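Local coordinates for RabGDI protein (Plasmodium falciparum 3D7, PDB 3P1W) that probably acts as a Rab GDP-dissociation inhibitor, binding GDP-loaded Rab GTPases and keeping them soluble during membrane traffic, at residues N166-V171 with L235-I240; Q127-G132 with F139-P144; L230-L235 with H438-T443. All coordinates share one frame; numbering follows the deposited sequence.

Interaction 1 of 3, residues N166-V171 with L235-I240; sequences NFYQYV and LYMQSI
Met237 reaches out from helix 226-243 and lays its thioether against Tyr168 and Val171 of helix 158-173. This is a Met-aromatic contact within the helical part of the Rab GDI fold. The sulfur SD of Met237 sits 4.7 Å from the centroid of the Tyr168 ring, 30° off the ring normal. It therefore meets the ring obliquely. The nearest ring atom is CD1, on the flank closer to Val171. The sulfur also touches Val171 CG1 at 4.0 Å, roughly at right angles to the direction of the ring. The Met237 chain is extended at chi2 and bends at its last torsion (chi3 73°). That bend turns the methyl CE back against the Tyr168 backbone and CB.

The tight part of the contact is small and mostly apolar. Tyr168 and Val171 are buried. Leu209 and Val213 of helix 203-213 also pack on Tyr168, and the hydroxyl of Tyr168 is hydrogen-bonded to Pro144 O. Ile233 and Leu230, on the same helix as Met237, cover Val171. The other side is looser. Met237 is only partly buried, and Gln238, next to it, is exposed. No hydrogen bond joins the two segments, and the backbones stay apart: the closest CA atoms, those of Tyr168 and Met237, are 8.7 Å from each other. The Met237 side chain thus makes the whole connection between these two segments. The shortest approach of all is between the Met237 methyl CE and the carbonyl oxygen O of Tyr168, at 3.6 Å.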
loop_
_atom_site.group_PDB
_atom_site.type_symbol
_atom_site.label_atom_id
_atom_site.label_comp_id
_atom_site.label_asym_id
_atom_site.label_seq_id
_atom_site.Cartn_x
_atom_site.Cartn_y
_atom_site.Cartn_z
ATOM N N ASN A 166 -18.445 -21.848 -9.148
ATOM C CA ASN A 166 -18.057 -22.286 -10.491
ATOM C C ASN A 166 -16.982 -21.365 -11.063
ATOM O O ASN A 166 -16.019 -21.817 -11.694
ATOM C CB ASN A 166 -19.274 -22.335 -11.432
ATOM C CG ASN A 166 -20.267 -23.447 -11.071
ATOM O OD1 ASN A 166 -19.886 -24.528 -10.605
ATOM N ND2 ASN A 166 -21.557 -23.183 -11.304
ATOM N N PHE A 167 -17.130 -20.068 -10.812
ATOM C CA PHE A 167 -16.144 -19.098 -11.266
ATOM C C PHE A 167 -14.788 -19.357 -10.616
ATOM O O PHE A 167 -13.775 -19.420 -11.294
ATOM C CB PHE A 167 -16.625 -17.678 -10.978
ATOM C CG PHE A 167 -15.644 -16.626 -11.370
ATOM C CD1 PHE A 167 -15.328 -16.430 -12.702
ATOM C CD2 PHE A 167 -15.038 -15.828 -10.414
ATOM C CE1 PHE A 167 -14.415 -15.452 -13.084
ATOM C CE2 PHE A 167 -14.127 -14.845 -10.794
ATOM C CZ PHE A 167 -13.819 -14.671 -12.138
ATOM N N TYR A 168 -14.763 -19.511 -9.299
ATOM C CA TYR A 168 -13.507 -19.790 -8.611
ATOM C C TYR A 168 -12.874 -21.113 -9.054
ATOM O O TYR A 168 -11.660 -21.202 -9.189
ATOM C CB TYR A 168 -13.687 -19.760 -7.097
ATOM C CG TYR A 168 -13.649 -18.362 -6.481
ATOM C CD1 TYR A 168 -13.313 -17.226 -7.227
ATOM C CD2 TYR A 168 -13.878 -18.192 -5.136
ATOM C CE1 TYR A 168 -13.256 -15.959 -6.626
ATOM C CE2 TYR A 168 -13.829 -16.953 -4.538
ATOM C CZ TYR A 168 -13.516 -15.835 -5.271
ATOM O OH TYR A 168 -13.465 -14.596 -4.628
ATOM N N GLN A 169 -13.691 -22.135 -9.269
ATOM C CA GLN A 169 -13.182 -23.399 -9.805
ATOM C C GLN A 169 -12.497 -23.177 -11.153
ATOM O O GLN A 169 -11.366 -23.616 -11.354
ATOM C CB GLN A 169 -14.296 -24.446 -9.903
ATOM C CG GLN A 169 -14.702 -25.009 -8.556
ATOM C CD GLN A 169 -15.837 -26.010 -8.662
ATOM O OE1 GLN A 169 -16.233 -26.394 -9.758
ATOM N NE2 GLN A 169 -16.362 -26.434 -7.523
ATOM N N TYR A 170 -13.170 -22.460 -12.049
ATOM C CA TYR A 170 -12.597 -22.105 -13.354
ATOM C C TYR A 170 -11.255 -21.390 -13.234
ATOM O O TYR A 170 -10.278 -21.798 -13.864
ATOM C CB TYR A 170 -13.574 -21.227 -14.142
ATOM C CG TYR A 170 -13.074 -20.779 -15.512
ATOM C CD1 TYR A 170 -12.988 -21.678 -16.579
ATOM C CD2 TYR A 170 -12.742 -19.453 -15.749
ATOM C CE1 TYR A 170 -12.547 -21.257 -17.846
ATOM C CE2 TYR A 170 -12.303 -19.023 -16.999
ATOM C CZ TYR A 170 -12.214 -19.932 -18.048
ATOM O OH TYR A 170 -11.776 -19.480 -19.277
ATOM N N VAL A 171 -11.203 -20.325 -12.425
ATOM C CA VAL A 171 -9.972 -19.539 -12.286
ATOM C C VAL A 171 -8.854 -20.386 -11.680
ATOM O O VAL A 171 -7.697 -20.288 -12.078
ATOM C CB VAL A 171 -10.191 -18.277 -11.401
ATOM C CG1 VAL A 171 -8.886 -17.502 -11.243
ATOM C CG2 VAL A 171 -11.266 -17.393 -12.004
ATOM N N LEU A 235 -3.883 -15.039 -8.637
ATOM C CA LEU A 235 -2.800 -14.677 -7.712
ATOM C C LEU A 235 -3.285 -14.483 -6.285
ATOM O O LEU A 235 -2.624 -14.930 -5.346
ATOM C CB LEU A 235 -2.053 -13.433 -8.198
ATOM C CG LEU A 235 -0.777 -13.062 -7.419
ATOM C CD1 LEU A 235 0.375 -14.030 -7.711
ATOM C CD2 LEU A 235 -0.372 -11.630 -7.742
ATOM N N TYR A 236 -4.427 -13.813 -6.115
ATOM C CA TYR A 236 -5.030 -13.662 -4.799
ATOM C C TYR A 236 -5.275 -15.057 -4.206
ATOM O O TYR A 236 -4.869 -15.374 -3.074
ATOM C CB TYR A 236 -6.357 -12.916 -4.922
ATOM C CG TYR A 236 -6.981 -12.521 -3.620
ATOM C CD1 TYR A 236 -6.789 -11.233 -3.095
ATOM C CD2 TYR A 236 -7.775 -13.403 -2.907
ATOM C CE1 TYR A 236 -7.354 -10.867 -1.890
ATOM C CE2 TYR A 236 -8.359 -13.030 -1.715
ATOM C CZ TYR A 236 -8.162 -11.756 -1.205
ATOM O OH TYR A 236 -8.740 -11.397 0.001
ATOM N N MET A 237 -5.945 -15.888 -4.996
ATOM C CA MET A 237 -6.284 -17.250 -4.582
ATOM C C MET A 237 -5.057 -18.092 -4.193
ATOM O O MET A 237 -5.088 -18.786 -3.180
ATOM C CB MET A 237 -7.070 -17.949 -5.690
ATOM C CG MET A 237 -8.441 -17.346 -5.936
ATOM S SD MET A 237 -9.281 -18.148 -7.321
ATOM C CE MET A 237 -9.708 -19.714 -6.575
ATOM N N GLN A 238 -3.992 -18.019 -4.991
ATOM C CA GLN A 238 -2.718 -18.715 -4.696
ATOM C C GLN A 238 -2.036 -18.169 -3.443
ATOM O O GLN A 238 -1.452 -18.935 -2.672
ATOM C CB GLN A 238 -1.734 -18.557 -5.846
ATOM C CG GLN A 238 -2.065 -19.346 -7.102
ATOM C CD GLN A 238 -1.083 -19.077 -8.239
ATOM O OE1 GLN A 238 -0.886 -19.924 -9.108
ATOM N NE2 GLN A 238 -0.466 -17.897 -8.235
ATOM N N SER A 239 -2.120 -16.847 -3.257
ATOM C CA SER A 239 -1.438 -16.159 -2.163
ATOM C C SER A 239 -1.921 -16.544 -0.761
ATOM O O SER A 239 -1.176 -16.374 0.204
ATOM C CB SER A 239 -1.540 -14.634 -2.349
ATOM O OG SER A 239 -0.911 -14.216 -3.559
ATOM N N ILE A 240 -3.158 -17.035 -0.657
ATOM C CA ILE A 240 -3.726 -17.465 0.623
ATOM C C ILE A 240 -3.014 -18.688 1.190
ATOM O O ILE A 240 -2.816 -18.794 2.401
ATOM C CB ILE A 240 -5.232 -17.803 0.509
ATOM C CG1 ILE A 240 -6.082 -16.560 0.769
ATOM C CG2 ILE A 240 -5.614 -18.869 1.519
ATOM C CD1 ILE A 240 -7.446 -16.868 1.353
#

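Interaction 2 of 3, residues Q127-G132 with F139-P144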
loop_
_atom_site.group_PDB
_atom_site.type_symbol
_atom_site.label_atom_id
_atom_site.label_comp_id
_atom_site.label_asym_id
_atom_site.label_seq_id
_atom_site.Cartn_x
_atom_site.Cartn_y
_atom_site.Cartn_z
ATOM N N GLN A 127 -20.450 -4.388 1.899
ATOM C CA GLN A 127 -21.630 -4.529 1.082
ATOM C C GLN A 127 -22.819 -4.397 2.065
ATOM O O GLN A 127 -23.067 -5.277 2.891
ATOM C CB GLN A 127 -21.669 -5.889 0.351
ATOM C CG GLN A 127 -22.843 -5.992 -0.626
ATOM C CD GLN A 127 -23.333 -7.409 -0.883
ATOM O OE1 GLN A 127 -24.403 -7.810 -0.398
ATOM N NE2 GLN A 127 -22.568 -8.169 -1.662
ATOM N N HIS A 128 -23.487 -3.257 2.015
ATOM C CA HIS A 128 -24.583 -2.993 2.927
ATOM C C HIS A 128 -25.773 -3.911 2.605
ATOM O O HIS A 128 -26.195 -4.032 1.450
ATOM C CB HIS A 128 -25.012 -1.557 2.828
ATOM C CG HIS A 128 -26.051 -1.166 3.837
ATOM N ND1 HIS A 128 -27.194 -0.483 3.497
ATOM C CD2 HIS A 128 -26.120 -1.373 5.175
ATOM C CE1 HIS A 128 -27.913 -0.259 4.585
ATOM N NE2 HIS A 128 -27.274 -0.777 5.619
ATOM N N GLN A 129 -26.273 -4.561 3.640
ATOM C CA GLN A 129 -27.476 -5.371 3.528
ATOM C C GLN A 129 -28.466 -4.815 4.530
ATOM O O GLN A 129 -28.180 -4.726 5.729
ATOM C CB GLN A 129 -27.134 -6.822 3.818
ATOM C CG GLN A 129 -26.133 -7.390 2.788
ATOM C CD GLN A 129 -25.644 -8.779 3.125
ATOM O OE1 GLN A 129 -25.921 -9.309 4.207
ATOM N NE2 GLN A 129 -24.923 -9.389 2.190
ATOM N N LYS A 130 -29.627 -4.407 4.032
ATOM C CA LYS A 130 -30.647 -3.810 4.900
ATOM C C LYS A 130 -31.248 -4.834 5.868
ATOM O O LYS A 130 -31.328 -6.007 5.555
ATOM C CB LYS A 130 -31.743 -3.180 4.040
ATOM C CG LYS A 130 -31.242 -1.976 3.241
ATOM C CD LYS A 130 -32.398 -1.260 2.512
ATOM C CE LYS A 130 -31.995 0.172 2.093
ATOM N NZ LYS A 130 -33.202 1.028 1.841
ATOM N N LYS A 131 -31.644 -4.368 7.048
ATOM C CA LYS A 131 -32.323 -5.210 8.048
ATOM C C LYS A 131 -33.536 -5.881 7.426
ATOM O O LYS A 131 -34.323 -5.237 6.737
ATOM C CB LYS A 131 -32.756 -4.351 9.240
ATOM C CG LYS A 131 -33.516 -5.054 10.353
ATOM C CD LYS A 131 -33.728 -4.045 11.489
ATOM C CE LYS A 131 -34.854 -4.388 12.396
ATOM N NZ LYS A 131 -35.232 -3.167 13.202
ATOM N N GLY A 132 -33.647 -7.189 7.629
ATOM C CA GLY A 132 -34.820 -7.947 7.212
ATOM C C GLY A 132 -35.641 -8.375 8.406
ATOM O O GLY A 132 -35.437 -7.897 9.526
ATOM N N PHE A 139 -22.847 -4.782 7.208
ATOM C CA PHE A 139 -21.994 -3.844 6.483
ATOM C C PHE A 139 -20.770 -4.491 5.882
ATOM O O PHE A 139 -20.447 -4.208 4.736
ATOM C CB PHE A 139 -21.561 -2.698 7.380
ATOM C CG PHE A 139 -22.704 -1.871 7.880
ATOM C CD1 PHE A 139 -23.218 -0.854 7.108
ATOM C CD2 PHE A 139 -23.261 -2.120 9.125
ATOM C CE1 PHE A 139 -24.315 -0.089 7.561
ATOM C CE2 PHE A 139 -24.342 -1.364 9.599
ATOM C CZ PHE A 139 -24.864 -0.341 8.809
ATOM N N ILE A 140 -20.085 -5.329 6.646
ATOM C CA ILE A 140 -18.840 -5.916 6.159
ATOM C C ILE A 140 -18.818 -7.425 6.286
ATOM O O ILE A 140 -19.477 -8.001 7.177
ATOM C CB ILE A 140 -17.620 -5.292 6.839
ATOM C CG1 ILE A 140 -17.642 -5.565 8.346
ATOM C CG2 ILE A 140 -17.561 -3.783 6.503
ATOM C CD1 ILE A 140 -16.465 -4.997 9.133
ATOM N N HIS A 141 -18.086 -8.054 5.366
ATOM C CA HIS A 141 -18.117 -9.493 5.159
ATOM C C HIS A 141 -16.727 -10.016 4.780
ATOM O O HIS A 141 -15.955 -9.321 4.131
ATOM C CB HIS A 141 -19.100 -9.838 4.031
ATOM C CG HIS A 141 -20.407 -9.101 4.105
ATOM N ND1 HIS A 141 -21.542 -9.638 4.680
ATOM C CD2 HIS A 141 -20.759 -7.870 3.656
ATOM C CE1 HIS A 141 -22.526 -8.759 4.608
ATOM N NE2 HIS A 141 -22.081 -7.678 3.984
ATOM N N LYS A 142 -16.422 -11.243 5.192
ATOM C CA LYS A 142 -15.209 -11.914 4.777
ATOM C C LYS A 142 -15.189 -12.034 3.279
ATOM O O LYS A 142 -16.221 -12.310 2.666
ATOM C CB LYS A 142 -15.131 -13.320 5.335
ATOM C CG LYS A 142 -14.771 -13.413 6.776
ATOM C CD LYS A 142 -14.831 -14.909 7.191
ATOM C CE LYS A 142 -14.257 -15.161 8.576
ATOM N NZ LYS A 142 -14.287 -16.643 8.897
ATOM N N VAL A 143 -14.021 -11.779 2.703
ATOM C CA VAL A 143 -13.807 -11.918 1.278
ATOM C C VAL A 143 -13.534 -13.392 0.976
ATOM O O VAL A 143 -12.548 -13.939 1.458
ATOM C CB VAL A 143 -12.617 -11.098 0.803
ATOM C CG1 VAL A 143 -12.351 -11.374 -0.666
ATOM C CG2 VAL A 143 -12.873 -9.576 1.072
ATOM N N PRO A 144 -14.402 -14.026 0.176
ATOM C CA PRO A 144 -14.184 -15.442 -0.126
ATOM C C PRO A 144 -13.079 -15.611 -1.136
ATOM O O PRO A 144 -12.990 -14.847 -2.105
ATOM C CB PRO A 144 -15.528 -15.901 -0.684
ATOM C CG PRO A 144 -16.186 -14.685 -1.180
ATOM C CD PRO A 144 -15.642 -13.507 -0.430
#
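Gln127 is held to the facing strand through both its backbone polar atoms. Its N donates to Phe139 O at 2.8 Å, an ordinary backbone bond of the beta hairpin. Its carbonyl is taken by a side chain instead: His141 NE2 donates to Gln127 O at 2.8 Å. The NE2-H points along the ring plane and meets a lone pair in the carbonyl plane, at an N-H...O angle of 156°. The histidine must carry its proton on NE2 for this bond. The Gln129 amide crosses the ring at its CE1-NE2 end, with CD 3.5 Å from His141 CE1 and the planes 43° apart. Gln129 NE2 donates almost straight (175°) to Gln127 OE1 and also binds Pro154 O. Gln127 NE2 is satisfied by Leu155 O.

His128 and Phe139 lie side by side. Their rings are nearly parallel but slid apart, with CD2 of His128 3.3 Å from CE1 of Phe139. His128 NE2 bonds to Glu137 OE2, and its backbone N to Gln354 OE1.

The backbone pairing slips by one residue between Gln127 with Phe139 and Gln129 with Lys138. Strand 138-142 pairs with strand 117-129, which goes on to strands 248-251 and 346-350 in a mixed sheet. Helix 203-213 touches Gln127, Val143 and Pro144.

Interaction 3 of 3, residues L230-L235 with H438-T443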
loop_
_atom_site.group_PDB
_atom_site.type_symbol
_atom_site.label_atom_id
_atom_site.label_comp_id
_atom_site.label_asym_id
_atom_site.label_seq_id
_atom_site.Cartn_x
_atom_site.Cartn_y
_atom_site.Cartn_z
ATOM N N LEU A 230 -7.950 -12.275 -14.715
ATOM C CA LEU A 230 -7.890 -13.657 -14.297
ATOM C C LEU A 230 -6.583 -13.939 -13.555
ATOM O O LEU A 230 -6.590 -14.635 -12.545
ATOM C CB LEU A 230 -8.064 -14.599 -15.505
ATOM C CG LEU A 230 -9.467 -14.612 -16.119
ATOM C CD1 LEU A 230 -9.454 -15.289 -17.507
ATOM C CD2 LEU A 230 -10.465 -15.320 -15.198
ATOM N N GLU A 231 -5.472 -13.403 -14.051
ATOM C CA GLU A 231 -4.175 -13.616 -13.409
ATOM C C GLU A 231 -4.167 -13.053 -11.997
ATOM O O GLU A 231 -3.635 -13.657 -11.078
ATOM C CB GLU A 231 -3.037 -12.964 -14.221
ATOM C CG GLU A 231 -2.695 -13.675 -15.515
ATOM C CD GLU A 231 -1.886 -14.950 -15.321
ATOM O OE1 GLU A 231 -1.861 -15.510 -14.201
ATOM O OE2 GLU A 231 -1.282 -15.405 -16.314
ATOM N N ARG A 232 -4.765 -11.884 -11.839
ATOM C CA ARG A 232 -4.809 -11.215 -10.547
ATOM C C ARG A 232 -5.696 -11.958 -9.558
ATOM O O ARG A 232 -5.332 -12.138 -8.393
ATOM C CB ARG A 232 -5.297 -9.784 -10.725
ATOM C CG ARG A 232 -4.260 -8.888 -11.406
ATOM C CD ARG A 232 -4.859 -7.581 -11.810
ATOM N NE ARG A 232 -5.102 -6.717 -10.663
ATOM C CZ ARG A 232 -4.196 -5.900 -10.117
ATOM N NH1 ARG A 232 -2.958 -5.812 -10.599
ATOM N NH2 ARG A 232 -4.537 -5.161 -9.079
ATOM N N ILE A 233 -6.857 -12.399 -10.023
ATOM C CA ILE A 233 -7.761 -13.202 -9.187
ATOM C C ILE A 233 -7.079 -14.510 -8.812
ATOM O O ILE A 233 -7.048 -14.879 -7.644
ATOM C CB ILE A 233 -9.138 -13.434 -9.860
ATOM C CG1 ILE A 233 -9.843 -12.093 -10.045
ATOM C CG2 ILE A 233 -10.026 -14.353 -8.994
ATOM C CD1 ILE A 233 -11.211 -12.168 -10.709
ATOM N N LYS A 234 -6.469 -15.182 -9.788
ATOM C CA LYS A 234 -5.710 -16.400 -9.484
ATOM C C LYS A 234 -4.591 -16.150 -8.476
ATOM O O LYS A 234 -4.388 -16.940 -7.560
ATOM C CB LYS A 234 -5.129 -17.038 -10.754
ATOM C CG LYS A 234 -4.778 -18.502 -10.538
ATOM C CD LYS A 234 -4.419 -19.216 -11.837
ATOM C CE LYS A 234 -3.119 -18.705 -12.415
ATOM N NZ LYS A 234 -2.019 -18.681 -11.401
ATOM N N LEU A 235 -3.883 -15.039 -8.637
ATOM C CA LEU A 235 -2.800 -14.677 -7.712
ATOM C C LEU A 235 -3.285 -14.483 -6.285
ATOM O O LEU A 235 -2.624 -14.930 -5.346
ATOM C CB LEU A 235 -2.053 -13.433 -8.198
ATOM C CG LEU A 235 -0.777 -13.062 -7.419
ATOM C CD1 LEU A 235 0.375 -14.030 -7.711
ATOM C CD2 LEU A 235 -0.372 -11.630 -7.742
ATOM N N HIS A 438 -3.058 -1.541 0.720
ATOM C CA HIS A 438 -2.066 -2.525 0.342
ATOM C C HIS A 438 -1.007 -1.858 -0.517
ATOM O O HIS A 438 -1.142 -0.673 -0.925
ATOM C CB HIS A 438 -2.700 -3.736 -0.375
ATOM C CG HIS A 438 -3.701 -3.384 -1.434
ATOM N ND1 HIS A 438 -3.344 -3.114 -2.738
ATOM C CD2 HIS A 438 -5.053 -3.299 -1.390
ATOM C CE1 HIS A 438 -4.431 -2.861 -3.444
ATOM N NE2 HIS A 438 -5.486 -2.964 -2.648
ATOM N N PHE A 439 0.042 -2.611 -0.839
ATOM C CA PHE A 439 1.290 -1.982 -1.295
ATOM C C PHE A 439 1.446 -1.889 -2.824
ATOM O O PHE A 439 2.392 -1.261 -3.321
ATOM C CB PHE A 439 2.475 -2.750 -0.700
ATOM C CG PHE A 439 3.647 -1.892 -0.326
ATOM C CD1 PHE A 439 3.859 -1.554 1.002
ATOM C CD2 PHE A 439 4.593 -1.502 -1.285
ATOM C CE1 PHE A 439 4.953 -0.778 1.363
ATOM C CE2 PHE A 439 5.669 -0.725 -0.952
ATOM C CZ PHE A 439 5.858 -0.346 0.370
ATOM N N GLU A 440 0.543 -2.494 -3.578
ATOM C CA GLU A 440 0.773 -2.687 -5.023
ATOM C C GLU A 440 1.099 -1.397 -5.770
ATOM O O GLU A 440 2.047 -1.347 -6.566
ATOM C CB GLU A 440 -0.427 -3.348 -5.723
ATOM C CG GLU A 440 -0.135 -3.605 -7.194
ATOM C CD GLU A 440 -1.341 -3.878 -8.039
ATOM O OE1 GLU A 440 -2.464 -4.036 -7.495
ATOM O OE2 GLU A 440 -1.146 -3.942 -9.281
ATOM N N THR A 441 0.297 -0.368 -5.549
ATOM C CA THR A 441 0.477 0.858 -6.311
ATOM C C THR A 441 1.812 1.553 -5.978
ATOM O O THR A 441 2.395 2.214 -6.842
ATOM C CB THR A 441 -0.715 1.808 -6.165
ATOM O OG1 THR A 441 -0.871 2.195 -4.807
ATOM C CG2 THR A 441 -2.009 1.123 -6.674
ATOM N N ALA A 442 2.297 1.400 -4.745
ATOM C CA ALA A 442 3.615 1.900 -4.385
ATOM C C ALA A 442 4.679 1.123 -5.121
ATOM O O ALA A 442 5.626 1.712 -5.645
ATOM C CB ALA A 442 3.858 1.831 -2.891
ATOM N N THR A 443 4.567 -0.198 -5.115
ATOM C CA THR A 443 5.549 -1.048 -5.815
ATOM C C THR A 443 5.549 -0.727 -7.323
ATOM O O THR A 443 6.629 -0.645 -7.952
ATOM C CB THR A 443 5.279 -2.538 -5.592
ATOM O OG1 THR A 443 5.123 -2.789 -4.193
ATOM C CG2 THR A 443 6.452 -3.402 -6.146
#
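Arg232 presents the NH1-NH2 end of its guanidinium to the carboxylate of Glu440, and the two groups meet edge on. This is a bidentate, end-on salt bridge. It links helix 226-243, in the helical part of the Rab GDI fold, to the start of helix 440-454, which packs beside the Rossmann-like part. NH2 of Arg232 donates to OE1 of Glu440 at 2.8 Å, using the syn lone pair. NH1 of Arg232 donates to OE2 of Glu440 at 2.9 Å and is the straighter bond (175°). This second oxygen is also met on its syn side, but from out of the carboxylate plane. The two flat groups are twisted 35° against each other, so the fork is not perfectly planar.

The side chains come from opposite directions. Glu440 is extended, with CG anti to the backbone N (chi1 -177°), and sends its carboxylate toward helix 226-243. Arg232 bends at chi3 to turn its tip toward it. The span is long: the nearest CA atoms, of Arg232 and Glu440, are 11.6 Å apart. No other residues of the two segments touch, and both residues are partly exposed.

Other partners fix the arginine. Its NE is bonded to Ala214 O, and Tyr216 makes a cation-pi contact with it. Glu440 OE2 also has a weak bond from Asn444 ND2. The negative charge of Glu440 is probably favoured by the paired Arg232. The turn that follows Phe439 is tied together by Thr443, whose N and OG1 both donate to one acceptor. Thr443 OG1 reaches Phe439 O at 3.2 Å, from above the carbonyl plane.

Overall arrangement
Interactions 1 and 3 share helix 226-243 and the residue Leu235, with centres about 13 Å apart. Helix 226-243 packs on helix 158-173 along both segments, and Arg232 turns another way to helix 440-454. They also touch directly: Phe167 CZ lies 3.9 Å from Ile233 CD1. Interaction 2 is the hairpin contact, centred about 21 Å from interaction 1. It reaches interaction 1 through Tyr168 OH and Pro144 O, 2.6 Å apart, and through packing of Tyr236 OH on Val143 CG1. Interactions 2 and 3 do not touch; their nearest atoms are about 8 Å apart. The hairpin end meets both helix 158-173 and helix 226-243, and the latter leads on to helix 440-454.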